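Local coordinates for protein probable polyketide synthase 1 (Dictyostelium discoideum, PDB 2H84) that probably works as a hybrid polyketide synthase, producing acylpyrones in vitro, and is represented here by its C-terminal type III polyketide synthase domain, at residues G20-G25 and P96-Q101; R176-V181 and N218-E223; K291-L296 and Y353-A358. All coordinates share one frame; numbering follows the deposited sequence.

All three contacts reach the beta-sheet core of the thiolase fold. Contact 1 and segment 176-181 of contact 2 belong to its N-terminal half. These two contacts are the closest pair, with centres about 22 Å apart and nearest atoms about 7 Å apart. Contact 1 sets a helix against strand 15-22, and contact 2 closes one end of strand 178-185 with a loop. Contact 3 pairs two strands in the C-terminal half. Its centre is about 26 Å from that of contact 1, across the middle of the chain, and about 24 Å from that of contact 2. Of contact 3, the side chain of Leu-357 is about 11 Å from that of Cys-157, the predicted active-site residue. Contacts 1 and 2 lie away from that site.

Contact 1: G20-G25 and P96-Q101; sequences GISVPG and PDLAQQ
Ser-22 faces the helix, and its OG meets Gln-101 and Leu-98 there. OG lies anti to the backbone N (chi1 174°), which carries it off the strand and brings it to the oxygens of these two residues. Two acceptors are within its reach, the side-chain oxygen Gln-101 OE1 at 2.9 Å and the backbone oxygen Leu-98 O at 3.4 Å. Both hydrogen bonds are weak, and the hydroxyl has one proton to share between them. Gln-101 lies alongside the serine, so its CB, CG and CD all line the same hydroxyl. Its OE1 also receives a weak hydrogen bond from Arg-105.

This is the packing of a sheet on a helix layer in the thiolase fold. Strand 15-22 runs inside the mixed sheet, and helix 84-110 lies over it. Ile-21 turns away from that helix and packs on Phe-339 of helix 335-345.

Leu-98 carries the apolar part with its two methyl groups. CD2 packs beside Ser-22 OG and lies 4.0 Å from Val-23 C. The other branch, CD1, touches Pro-24 CD at 3.9 Å. The leucine and the proline ring cross at about a right angle there.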
ATOM      1  N   GLY A  20     -15.409  12.287   7.495  1.00 17.68           N
ATOM      2  CA  GLY A  20     -15.900  11.737   8.739  1.00 15.88           C
ATOM      3  C   GLY A  20     -14.726  11.224   9.533  1.00 14.83           C
ATOM      4  O   GLY A  20     -13.764  10.701   8.964  1.00 15.24           O
ATOM      5  N   ILE A  21     -14.788  11.381  10.846  1.00 13.34           N
ATOM      6  CA  ILE A  21     -13.714  10.905  11.695  1.00 12.86           C
ATOM      7  C   ILE A  21     -14.245   9.883  12.681  1.00 12.89           C
ATOM      8  O   ILE A  21     -15.448   9.677  12.797  1.00 12.04           O
ATOM      9  CB  ILE A  21     -13.068  12.047  12.489  1.00 12.91           C
ATOM     10  CG1 ILE A  21     -14.122  12.756  13.333  1.00 12.33           C
ATOM     11  CG2 ILE A  21     -12.420  13.033  11.544  1.00 13.61           C
ATOM     12  CD1 ILE A  21     -13.540  13.609  14.431  1.00 12.43           C
ATOM     13  N   SER A  22     -13.331   9.252  13.401  1.00 14.43           N
ATOM     14  CA  SER A  22     -13.688   8.248  14.392  1.00 15.58           C
ATOM     15  C   SER A  22     -12.481   7.998  15.282  1.00 15.37           C
ATOM     16  O   SER A  22     -11.376   7.812  14.789  1.00 16.72           O
ATOM     17  CB  SER A  22     -14.106   6.954  13.696  1.00 15.75           C
ATOM     18  OG  SER A  22     -14.321   5.928  14.641  1.00 17.07           O
ATOM     19  N   VAL A  23     -12.682   8.006  16.593  1.00 14.49           N
ATOM     20  CA  VAL A  23     -11.567   7.781  17.501  1.00 14.85           C
ATOM     21  C   VAL A  23     -11.929   6.797  18.596  1.00 15.23           C
ATOM     22  O   VAL A  23     -13.096   6.639  18.943  1.00 17.28           O
ATOM     23  CB  VAL A  23     -11.090   9.109  18.158  1.00 14.25           C
ATOM     24  CG1 VAL A  23     -10.484  10.005  17.116  1.00 13.87           C
ATOM     25  CG2 VAL A  23     -12.252   9.808  18.852  1.00 12.41           C
ATOM     26  N   PRO A  24     -10.927   6.115  19.155  1.00 14.41           N
ATOM     27  CA  PRO A  24     -11.175   5.150  20.219  1.00 14.87           C
ATOM     28  C   PRO A  24     -11.438   5.817  21.560  1.00 15.69           C
ATOM     29  O   PRO A  24     -10.674   6.679  21.992  1.00 15.38           O
ATOM     30  CB  PRO A  24      -9.905   4.319  20.226  1.00 14.49           C
ATOM     31  CG  PRO A  24      -8.883   5.281  19.813  1.00 15.02           C
ATOM     32  CD  PRO A  24      -9.523   6.080  18.726  1.00 14.33           C
ATOM     33  N   GLY A  25     -12.539   5.419  22.196  1.00 16.95           N
ATOM     34  CA  GLY A  25     -12.910   5.933  23.502  1.00 17.23           C
ATOM     35  C   GLY A  25     -13.047   7.434  23.662  1.00 18.70           C
ATOM     36  O   GLY A  25     -13.304   8.165  22.697  1.00 18.06           O
ATOM     37  N   PRO A  96     -10.646  -2.520  12.314  1.00 13.18           N
ATOM     38  CA  PRO A  96     -11.797  -2.563  11.405  1.00 13.63           C
ATOM     39  C   PRO A  96     -12.992  -1.718  11.860  1.00 14.98           C
ATOM     40  O   PRO A  96     -13.565  -0.986  11.060  1.00 15.62           O
ATOM     41  CB  PRO A  96     -12.123  -4.053  11.327  1.00 11.42           C
ATOM     42  CG  PRO A  96     -10.787  -4.690  11.510  1.00 10.50           C
ATOM     43  CD  PRO A  96     -10.203  -3.885  12.647  1.00 11.90           C
ATOM     44  N   ASP A  97     -13.366  -1.813  13.136  1.00 16.32           N
ATOM     45  CA  ASP A  97     -14.493  -1.039  13.644  1.00 17.60           C
ATOM     46  C   ASP A  97     -14.263   0.458  13.489  1.00 18.38           C
ATOM     47  O   ASP A  97     -15.165   1.190  13.082  1.00 20.58           O
ATOM     48  CB  ASP A  97     -14.752  -1.344  15.119  1.00 19.40           C
ATOM     49  CG  ASP A  97     -15.323  -2.724  15.338  1.00 22.56           C
ATOM     50  OD1 ASP A  97     -15.600  -3.088  16.502  1.00 22.51           O
ATOM     51  OD2 ASP A  97     -15.501  -3.458  14.346  1.00 24.47           O
ATOM     52  N   LEU A  98     -13.059   0.913  13.821  1.00 18.19           N
ATOM     53  CA  LEU A  98     -12.732   2.324  13.724  1.00 17.18           C
ATOM     54  C   LEU A  98     -12.867   2.834  12.295  1.00 17.10           C
ATOM     55  O   LEU A  98     -13.423   3.901  12.059  1.00 16.89           O
ATOM     56  CB  LEU A  98     -11.323   2.588  14.257  1.00 17.02           C
ATOM     57  CG  LEU A  98     -11.202   2.647  15.768  1.00 17.96           C
ATOM     58  CD1 LEU A  98      -9.843   3.175  16.146  1.00 18.50           C
ATOM     59  CD2 LEU A  98     -12.257   3.581  16.318  1.00 19.05           C
ATOM     60  N   ALA A  99     -12.377   2.062  11.336  1.00 17.88           N
ATOM     61  CA  ALA A  99     -12.464   2.465   9.936  1.00 19.05           C
ATOM     62  C   ALA A  99     -13.907   2.446   9.417  1.00 18.88           C
ATOM     63  O   ALA A  99     -14.291   3.275   8.603  1.00 20.01           O
ATOM     64  CB  ALA A  99     -11.590   1.557   9.072  1.00 19.30           C
ATOM     65  N   GLN A 100     -14.687   1.485   9.894  1.00 18.36           N
ATOM     66  CA  GLN A 100     -16.073   1.348   9.501  1.00 19.42           C
ATOM     67  C   GLN A 100     -16.824   2.580   9.996  1.00 20.39           C
ATOM     68  O   GLN A 100     -17.657   3.157   9.309  1.00 21.53           O
ATOM     69  CB  GLN A 100     -16.672   0.070  10.109  1.00 19.54           C
ATOM     70  CG  GLN A 100     -18.062  -0.276   9.526  1.00 19.41           C
ATOM     71  CD  GLN A 100     -18.716  -1.454  10.214  1.00 19.85           C
ATOM     72  OE1 GLN A 100     -19.866  -1.807   9.912  1.00 20.18           O
ATOM     73  NE2 GLN A 100     -17.982  -2.063  11.129  1.00 19.84           N
ATOM     74  N   GLN A 101     -16.502   2.969  11.217  1.00 21.06           N
ATOM     75  CA  GLN A 101     -17.108   4.105  11.875  1.00 21.49           C
ATOM     76  C   GLN A 101     -16.854   5.381  11.071  1.00 20.09           C
ATOM     77  O   GLN A 101     -17.765   6.136  10.753  1.00 21.22           O
ATOM     78  CB  GLN A 101     -16.556   4.222  13.300  1.00 26.21           C
ATOM     79  CG  GLN A 101     -17.483   5.064  14.157  1.00 36.19           C
ATOM     80  CD  GLN A 101     -17.125   5.014  15.588  1.00 42.70           C
ATOM     81  OE1 GLN A 101     -16.731   6.030  16.229  1.00 46.13           O
ATOM     82  NE2 GLN A 101     -17.286   3.843  16.125  1.00 45.52           N
TER

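Contact 2: R176-V181 and N218-E223; sequences RNRILV and NPRIEE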
ATOM      1  N   ARG A 176     -17.607   9.420 -13.409  1.00 27.49           N
ATOM      2  CA  ARG A 176     -18.433   8.366 -12.853  1.00 29.74           C
ATOM      3  C   ARG A 176     -17.922   7.982 -11.456  1.00 28.32           C
ATOM      4  O   ARG A 176     -18.695   7.611 -10.561  1.00 29.31           O
ATOM      5  CB  ARG A 176     -18.364   7.146 -13.784  1.00 34.19           C
ATOM      6  CG  ARG A 176     -19.062   5.919 -13.226  1.00 40.50           C
ATOM      7  CD  ARG A 176     -18.593   4.721 -13.792  1.00 44.99           C
ATOM      8  NE  ARG A 176     -17.420   4.549 -13.042  1.00 49.39           N
ATOM      9  CZ  ARG A 176     -16.645   3.533 -13.224  1.00 51.52           C
ATOM     10  NH1 ARG A 176     -16.934   2.615 -14.129  1.00 53.34           N
ATOM     11  NH2 ARG A 176     -15.592   3.456 -12.492  1.00 51.17           N
ATOM     12  N   ASN A 177     -16.608   8.083 -11.289  1.00 25.23           N
ATOM     13  CA  ASN A 177     -15.931   7.719 -10.054  1.00 22.50           C
ATOM     14  C   ASN A 177     -16.248   8.527  -8.808  1.00 21.59           C
ATOM     15  O   ASN A 177     -16.388   9.748  -8.846  1.00 20.90           O
ATOM     16  CB  ASN A 177     -14.417   7.736 -10.269  1.00 22.86           C
ATOM     17  CG  ASN A 177     -13.966   6.742 -11.317  1.00 23.37           C
ATOM     18  OD1 ASN A 177     -14.775   5.970 -11.835  1.00 24.56           O
ATOM     19  ND2 ASN A 177     -12.669   6.749 -11.634  1.00 21.01           N
ATOM     20  N   ARG A 178     -16.345   7.806  -7.696  1.00 20.93           N
ATOM     21  CA  ARG A 178     -16.606   8.360  -6.372  1.00 19.91           C
ATOM     22  C   ARG A 178     -15.784   7.496  -5.435  1.00 19.48           C
ATOM     23  O   ARG A 178     -16.244   6.447  -4.977  1.00 21.02           O
ATOM     24  CB  ARG A 178     -18.084   8.254  -6.000  1.00 19.57           C
ATOM     25  CG  ARG A 178     -18.972   9.294  -6.656  1.00 20.44           C
ATOM     26  CD  ARG A 178     -18.511  10.701  -6.348  1.00 20.34           C
ATOM     27  NE  ARG A 178     -18.151  11.388  -7.580  1.00 20.78           N
ATOM     28  CZ  ARG A 178     -18.723  12.506  -8.000  1.00 20.51           C
ATOM     29  NH1 ARG A 178     -19.680  13.068  -7.278  1.00 19.09           N
ATOM     30  NH2 ARG A 178     -18.353  13.047  -9.150  1.00 20.92           N
ATOM     31  N   ILE A 179     -14.563   7.953  -5.171  1.00 17.05           N
ATOM     32  CA  ILE A 179     -13.609   7.256  -4.323  1.00 13.45           C
ATOM     33  C   ILE A 179     -13.758   7.521  -2.827  1.00 12.89           C
ATOM     34  O   ILE A 179     -13.736   8.671  -2.386  1.00 12.94           O
ATOM     35  CB  ILE A 179     -12.170   7.637  -4.710  1.00 13.82           C
ATOM     36  CG1 ILE A 179     -11.985   7.537  -6.222  1.00 14.11           C
ATOM     37  CG2 ILE A 179     -11.179   6.742  -3.998  1.00 14.07           C
ATOM     38  CD1 ILE A 179     -12.194   8.846  -6.939  1.00 12.86           C
ATOM     39  N   LEU A 180     -13.903   6.445  -2.056  1.00 11.23           N
ATOM     40  CA  LEU A 180     -14.008   6.525  -0.602  1.00  9.29           C
ATOM     41  C   LEU A 180     -12.631   6.191  -0.025  1.00 10.55           C
ATOM     42  O   LEU A 180     -12.058   5.158  -0.349  1.00 10.85           O
ATOM     43  CB  LEU A 180     -15.021   5.513  -0.090  1.00  6.65           C
ATOM     44  CG  LEU A 180     -14.956   5.252   1.413  1.00  5.11           C
ATOM     45  CD1 LEU A 180     -15.454   6.462   2.180  1.00  3.57           C
ATOM     46  CD2 LEU A 180     -15.793   4.031   1.741  1.00  4.82           C
ATOM     47  N   VAL A 181     -12.100   7.051   0.832  1.00 11.49           N
ATOM     48  CA  VAL A 181     -10.777   6.813   1.401  1.00 12.17           C
ATOM     49  C   VAL A 181     -10.792   6.793   2.928  1.00 12.43           C
ATOM     50  O   VAL A 181     -11.410   7.654   3.557  1.00 13.63           O
ATOM     51  CB  VAL A 181      -9.782   7.905   0.936  1.00 12.57           C
ATOM     52  CG1 VAL A 181      -8.394   7.581   1.415  1.00 13.86           C
ATOM     53  CG2 VAL A 181      -9.796   8.032  -0.575  1.00 12.83           C
ATOM     54  N   ASN A 218     -16.711  16.714 -11.018  1.00 24.68           N
ATOM     55  CA  ASN A 218     -18.028  17.144 -11.459  1.00 25.24           C
ATOM     56  C   ASN A 218     -19.045  16.856 -10.375  1.00 24.84           C
ATOM     57  O   ASN A 218     -19.736  15.837 -10.412  1.00 24.60           O
ATOM     58  CB  ASN A 218     -18.436  16.410 -12.744  1.00 25.54           C
ATOM     59  CG  ASN A 218     -17.417  16.575 -13.856  1.00 26.55           C
ATOM     60  OD1 ASN A 218     -17.114  17.692 -14.280  1.00 27.61           O
ATOM     61  ND2 ASN A 218     -16.879  15.459 -14.333  1.00 26.61           N
ATOM     62  N   PRO A 219     -19.131  17.740  -9.376  1.00 25.22           N
ATOM     63  CA  PRO A 219     -20.094  17.538  -8.294  1.00 27.04           C
ATOM     64  C   PRO A 219     -21.483  17.298  -8.874  1.00 29.46           C
ATOM     65  O   PRO A 219     -21.806  17.781  -9.960  1.00 29.33           O
ATOM     66  CB  PRO A 219     -19.990  18.837  -7.503  1.00 24.85           C
ATOM     67  CG  PRO A 219     -18.540  19.143  -7.612  1.00 25.24           C
ATOM     68  CD  PRO A 219     -18.249  18.881  -9.082  1.00 24.53           C
ATOM     69  N   ARG A 220     -22.295  16.538  -8.152  1.00 32.15           N
ATOM     70  CA  ARG A 220     -23.638  16.227  -8.607  1.00 35.02           C
ATOM     71  C   ARG A 220     -24.720  17.015  -7.854  1.00 37.00           C
ATOM     72  O   ARG A 220     -24.468  17.587  -6.787  1.00 37.32           O
ATOM     73  CB  ARG A 220     -23.872  14.718  -8.495  1.00 35.39           C
ATOM     74  CG  ARG A 220     -22.831  13.908  -9.265  1.00 37.01           C
ATOM     75  CD  ARG A 220     -22.925  12.401  -9.008  1.00 38.37           C
ATOM     76  NE  ARG A 220     -21.847  11.666  -9.674  1.00 38.29           N
ATOM     77  CZ  ARG A 220     -21.565  10.384  -9.460  1.00 37.89           C
ATOM     78  NH1 ARG A 220     -22.284   9.678  -8.596  1.00 38.32           N
ATOM     79  NH2 ARG A 220     -20.551   9.815 -10.098  1.00 38.05           N
ATOM     80  N   ILE A 221     -25.922  17.028  -8.428  1.00 38.23           N
ATOM     81  CA  ILE A 221     -27.080  17.754  -7.889  1.00 38.81           C
ATOM     82  C   ILE A 221     -27.289  17.751  -6.383  1.00 38.70           C
ATOM     83  O   ILE A 221     -27.601  18.792  -5.802  1.00 39.26           O
ATOM     84  CB  ILE A 221     -28.387  17.224  -8.448  1.00 39.17           C
ATOM     85  CG1 ILE A 221     -28.154  16.442  -9.708  1.00 40.00           C
ATOM     86  CG2 ILE A 221     -29.204  18.285  -8.900  1.00 38.23           C
ATOM     87  CD1 ILE A 221     -29.443  16.130 -10.432  1.00 41.02           C
ATOM     88  N   GLU A 222     -27.141  16.590  -5.753  1.00 37.59           N
ATOM     89  CA  GLU A 222     -27.379  16.499  -4.317  1.00 37.89           C
ATOM     90  C   GLU A 222     -26.103  16.480  -3.477  1.00 36.77           C
ATOM     91  O   GLU A 222     -26.144  16.265  -2.260  1.00 37.12           O
ATOM     92  CB  GLU A 222     -28.214  15.249  -4.015  1.00 40.41           C
ATOM     93  CG  GLU A 222     -29.374  14.998  -4.977  1.00 42.86           C
ATOM     94  CD  GLU A 222     -30.458  16.066  -4.926  1.00 45.14           C
ATOM     95  OE1 GLU A 222     -31.527  15.857  -5.525  1.00 46.00           O
ATOM     96  OE2 GLU A 222     -30.266  17.124  -4.294  1.00 47.26           O
ATOM     97  N   GLU A 223     -24.968  16.696  -4.129  1.00 34.24           N
ATOM     98  CA  GLU A 223     -23.700  16.712  -3.420  1.00 32.06           C
ATOM     99  C   GLU A 223     -23.341  18.138  -3.051  1.00 30.38           C
ATOM    100  O   GLU A 223     -23.541  19.063  -3.837  1.00 29.60           O
ATOM    101  CB  GLU A 223     -22.591  16.116  -4.282  1.00 31.56           C
ATOM    102  CG  GLU A 223     -22.875  14.711  -4.744  1.00 30.11           C
ATOM    103  CD  GLU A 223     -21.696  14.106  -5.453  1.00 29.10           C
ATOM    104  OE1 GLU A 223     -21.145  14.789  -6.333  1.00 28.62           O
ATOM    105  OE2 GLU A 223     -21.322  12.956  -5.144  1.00 28.33           O
TER
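Arg-178 and Arg-220 reach toward each other from opposite directions and stack their guanidinium groups. The planes are 22° apart and the centres 3.8 Å apart, with Arg-220 NE over one face of Arg-178. Glu-223 lies at the edge of the Arg-178 group, its carboxylate nearly coplanar with it. Arg-178 NH1 forms a salt bridge with Glu-223 OE1, modelled so short that its exact length is doubtful. The carboxylate probably offsets some of the repulsion between the stacked cations. A leucine in place of Arg-178 would probably leave Glu-223 without this cationic mate and Arg-220 without the flat group it rests on.

Segment 176-181 leads along strand 178-185, in the sheet of the thiolase fold. The partner loop leaves the neighbouring antiparallel strand 209-216 and leads on to strand 227-236.

Further bonds position the groups. Arg-178 bends at chi2 and chi3, which brings NE back to within 2.7 Å of Asn-177 O, an oxygen lying in the plane of the Arg-178 guanidinium. Arg-220 is extended from CG to NE. Its NH2 reaches Arg-176 O at 2.9 Å, well above the carbonyl plane, and also bonds to Pro-175 O. A type I turn from Arg-220 to Glu-223 holds the acid, with Glu-223 N 2.8 Å from Arg-220 O. Arg-220 N donates to Glu-223 OE1 at 2.8 Å. Trp-110 NE1 holds the other carboxylate oxygen, OE2.

Contact 3: K291-L296 and Y353-A358; sequences KDCEFL and YSISLA
Phe-295 and Ile-355 lie side by side on one face of the sheet and make the tightly packed part of the contact. Ile-355 CB sits over one face of the ring, offset toward the rim, in a CH-pi contact 4.2 Å from the centroid. Ile-355 CD1 meets Phe-295 CZ at 3.6 Å. With CG1 beside the backbone N (chi1 -64°), the same isoleucine also reaches Cys-293, its CG1 3.7 Å from Cys-293 CB. Leu-357 CD1 comes to the edge of the phenylalanine ring. Helix 261-280 packs on Ile-355 and Leu-357.

The two strands are parallel neighbours, joined by a beta-alpha-beta crossover through three helices. Strand 294-297 is the outermost strand here within the chain. The central backbone bonds are well formed: Ile-355 N lies 2.8 Å from Glu-294 O, and Leu-296 N lies 2.9 Å from Ile-355 O. Leu-357 N makes a weak bond to Leu-296 O at 3.3 Å. Ser-356 OG donates to the same oxygen at 2.7 Å, nearly in line with its C=O.

The other face is mixed. Leu-296 packs on helix 335-345 and, through CD1, on Ser-354 CB, while Ser-354 OG bonds to Asn-372 and Glu-294 OE1 to Asn-321. The looser side is at Tyr-353, which is partly exposed. Its ring meets that of Phe-369, and its OH bonds to Thr-284 OG1.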
ATOM      1  N   LYS A 291       0.418  33.777   2.440  1.00 40.75           N
ATOM      2  CA  LYS A 291       0.206  34.602   3.618  1.00 39.14           C
ATOM      3  C   LYS A 291      -1.293  34.827   3.697  1.00 38.41           C
ATOM      4  O   LYS A 291      -1.822  35.241   4.733  1.00 37.93           O
ATOM      5  CB  LYS A 291       0.912  35.946   3.475  1.00 38.87           C
ATOM      6  CG  LYS A 291       2.415  35.843   3.328  1.00 39.52           C
ATOM      7  CD  LYS A 291       3.229  36.040   4.588  1.00 38.37           C
ATOM      8  CE  LYS A 291       4.198  37.155   4.356  1.00 37.86           C
ATOM      9  NZ  LYS A 291       5.399  37.022   5.132  1.00 37.77           N
ATOM     10  N   ASP A 292      -1.970  34.550   2.587  1.00 37.46           N
ATOM     11  CA  ASP A 292      -3.412  34.705   2.514  1.00 36.73           C
ATOM     12  C   ASP A 292      -4.099  33.354   2.595  1.00 34.50           C
ATOM     13  O   ASP A 292      -5.328  33.278   2.570  1.00 35.71           O
ATOM     14  CB  ASP A 292      -3.824  35.380   1.204  1.00 39.61           C
ATOM     15  CG  ASP A 292      -3.268  36.785   1.065  1.00 42.42           C
ATOM     16  OD1 ASP A 292      -3.274  37.530   2.076  1.00 44.00           O
ATOM     17  OD2 ASP A 292      -2.842  37.146  -0.061  1.00 42.25           O
ATOM     18  N   CYS A 293      -3.313  32.286   2.696  1.00 31.04           N
ATOM     19  CA  CYS A 293      -3.879  30.943   2.747  1.00 27.73           C
ATOM     20  C   CYS A 293      -4.035  30.352   4.142  1.00 26.47           C
ATOM     21  O   CYS A 293      -3.256  30.646   5.048  1.00 27.24           O
ATOM     22  CB  CYS A 293      -3.034  29.994   1.897  1.00 26.06           C
ATOM     23  SG  CYS A 293      -2.816  30.520   0.182  1.00 25.81           S
ATOM     24  N   GLU A 294      -5.065  29.526   4.307  1.00 23.83           N
ATOM     25  CA  GLU A 294      -5.318  28.850   5.570  1.00 20.66           C
ATOM     26  C   GLU A 294      -4.370  27.666   5.538  1.00 19.03           C
ATOM     27  O   GLU A 294      -4.219  27.021   4.504  1.00 18.74           O
ATOM     28  CB  GLU A 294      -6.763  28.344   5.635  1.00 21.37           C
ATOM     29  CG  GLU A 294      -7.111  27.564   6.900  1.00 21.40           C
ATOM     30  CD  GLU A 294      -7.334  28.465   8.103  1.00 23.46           C
ATOM     31  OE1 GLU A 294      -7.183  27.992   9.257  1.00 23.30           O
ATOM     32  OE2 GLU A 294      -7.673  29.651   7.890  1.00 24.55           O
ATOM     33  N   PHE A 295      -3.723  27.379   6.656  1.00 18.20           N
ATOM     34  CA  PHE A 295      -2.794  26.258   6.703  1.00 16.80           C
ATOM     35  C   PHE A 295      -3.319  25.041   7.441  1.00 16.16           C
ATOM     36  O   PHE A 295      -3.522  25.068   8.662  1.00 14.73           O
ATOM     37  CB  PHE A 295      -1.460  26.704   7.294  1.00 15.68           C
ATOM     38  CG  PHE A 295      -0.532  27.302   6.280  1.00 16.12           C
ATOM     39  CD1 PHE A 295       0.562  26.586   5.814  1.00 15.32           C
ATOM     40  CD2 PHE A 295      -0.795  28.549   5.729  1.00 15.94           C
ATOM     41  CE1 PHE A 295       1.386  27.107   4.822  1.00 15.08           C
ATOM     42  CE2 PHE A 295       0.025  29.076   4.736  1.00 15.65           C
ATOM     43  CZ  PHE A 295       1.110  28.348   4.279  1.00 15.15           C
ATOM     44  N   LEU A 296      -3.540  23.976   6.668  1.00 15.92           N
ATOM     45  CA  LEU A 296      -4.046  22.698   7.173  1.00 14.58           C
ATOM     46  C   LEU A 296      -2.860  21.746   7.169  1.00 14.27           C
ATOM     47  O   LEU A 296      -2.650  20.982   6.226  1.00 15.21           O
ATOM     48  CB  LEU A 296      -5.165  22.187   6.261  1.00 13.12           C
ATOM     49  CG  LEU A 296      -6.221  23.258   5.963  1.00 12.53           C
ATOM     50  CD1 LEU A 296      -7.309  22.685   5.076  1.00 12.35           C
ATOM     51  CD2 LEU A 296      -6.800  23.797   7.272  1.00 10.72           C
ATOM     52  N   TYR A 353      -8.562  30.191  -0.141  1.00 27.03           N
ATOM     53  CA  TYR A 353      -7.683  29.060  -0.388  1.00 25.20           C
ATOM     54  C   TYR A 353      -7.028  28.448   0.852  1.00 23.96           C
ATOM     55  O   TYR A 353      -6.962  29.080   1.906  1.00 23.64           O
ATOM     56  CB  TYR A 353      -6.587  29.495  -1.356  1.00 24.93           C
ATOM     57  CG  TYR A 353      -7.061  29.891  -2.730  1.00 26.13           C
ATOM     58  CD1 TYR A 353      -7.668  28.956  -3.562  1.00 25.82           C
ATOM     59  CD2 TYR A 353      -6.901  31.198  -3.206  1.00 26.65           C
ATOM     60  CE1 TYR A 353      -8.102  29.297  -4.829  1.00 26.21           C
ATOM     61  CE2 TYR A 353      -7.338  31.553  -4.486  1.00 26.86           C
ATOM     62  CZ  TYR A 353      -7.937  30.592  -5.287  1.00 27.64           C
ATOM     63  OH  TYR A 353      -8.351  30.932  -6.553  1.00 28.31           O
ATOM     64  N   SER A 354      -6.499  27.232   0.696  1.00 21.72           N
ATOM     65  CA  SER A 354      -5.818  26.524   1.789  1.00 19.65           C
ATOM     66  C   SER A 354      -4.604  25.763   1.294  1.00 18.50           C
ATOM     67  O   SER A 354      -4.604  25.237   0.181  1.00 17.63           O
ATOM     68  CB  SER A 354      -6.747  25.527   2.492  1.00 17.97           C
ATOM     69  OG  SER A 354      -7.809  26.183   3.159  1.00 18.82           O
ATOM     70  N   ILE A 355      -3.559  25.736   2.115  1.00 17.74           N
ATOM     71  CA  ILE A 355      -2.356  24.994   1.778  1.00 16.29           C
ATOM     72  C   ILE A 355      -2.269  23.857   2.794  1.00 14.15           C
ATOM     73  O   ILE A 355      -2.347  24.091   4.008  1.00 13.18           O
ATOM     74  CB  ILE A 355      -1.080  25.872   1.877  1.00 16.91           C
ATOM     75  CG1 ILE A 355      -1.142  27.002   0.836  1.00 17.64           C
ATOM     76  CG2 ILE A 355       0.174  25.002   1.660  1.00 16.61           C
ATOM     77  CD1 ILE A 355       0.052  27.949   0.863  1.00 14.65           C
ATOM     78  N   SER A 356      -2.157  22.626   2.300  1.00 11.91           N
ATOM     79  CA  SER A 356      -2.033  21.490   3.197  1.00 10.70           C
ATOM     80  C   SER A 356      -0.659  20.857   3.054  1.00 11.32           C
ATOM     81  O   SER A 356      -0.167  20.613   1.949  1.00 11.27           O
ATOM     82  CB  SER A 356      -3.106  20.447   2.933  1.00  8.66           C
ATOM     83  OG  SER A 356      -3.095  19.495   3.975  1.00  5.91           O
ATOM     84  N   LEU A 357      -0.036  20.591   4.190  1.00 12.56           N
ATOM     85  CA  LEU A 357       1.293  20.013   4.186  1.00 13.97           C
ATOM     86  C   LEU A 357       1.341  18.752   5.046  1.00 14.42           C
ATOM     87  O   LEU A 357       0.559  18.590   5.986  1.00 14.28           O
ATOM     88  CB  LEU A 357       2.297  21.048   4.693  1.00 13.23           C
ATOM     89  CG  LEU A 357       2.391  22.320   3.844  1.00 14.76           C
ATOM     90  CD1 LEU A 357       3.277  23.339   4.549  1.00 16.71           C
ATOM     91  CD2 LEU A 357       2.956  21.989   2.468  1.00 13.97           C
ATOM     92  N   ALA A 358       2.250  17.853   4.696  1.00 13.52           N
ATOM     93  CA  ALA A 358       2.435  16.621   5.426  1.00 12.68           C
ATOM     94  C   ALA A 358       3.829  16.132   5.089  1.00 13.25           C
ATOM     95  O   ALA A 358       4.329  16.363   3.993  1.00 12.70           O
ATOM     96  CB  ALA A 358       1.390  15.591   5.031  1.00 11.61           C
TER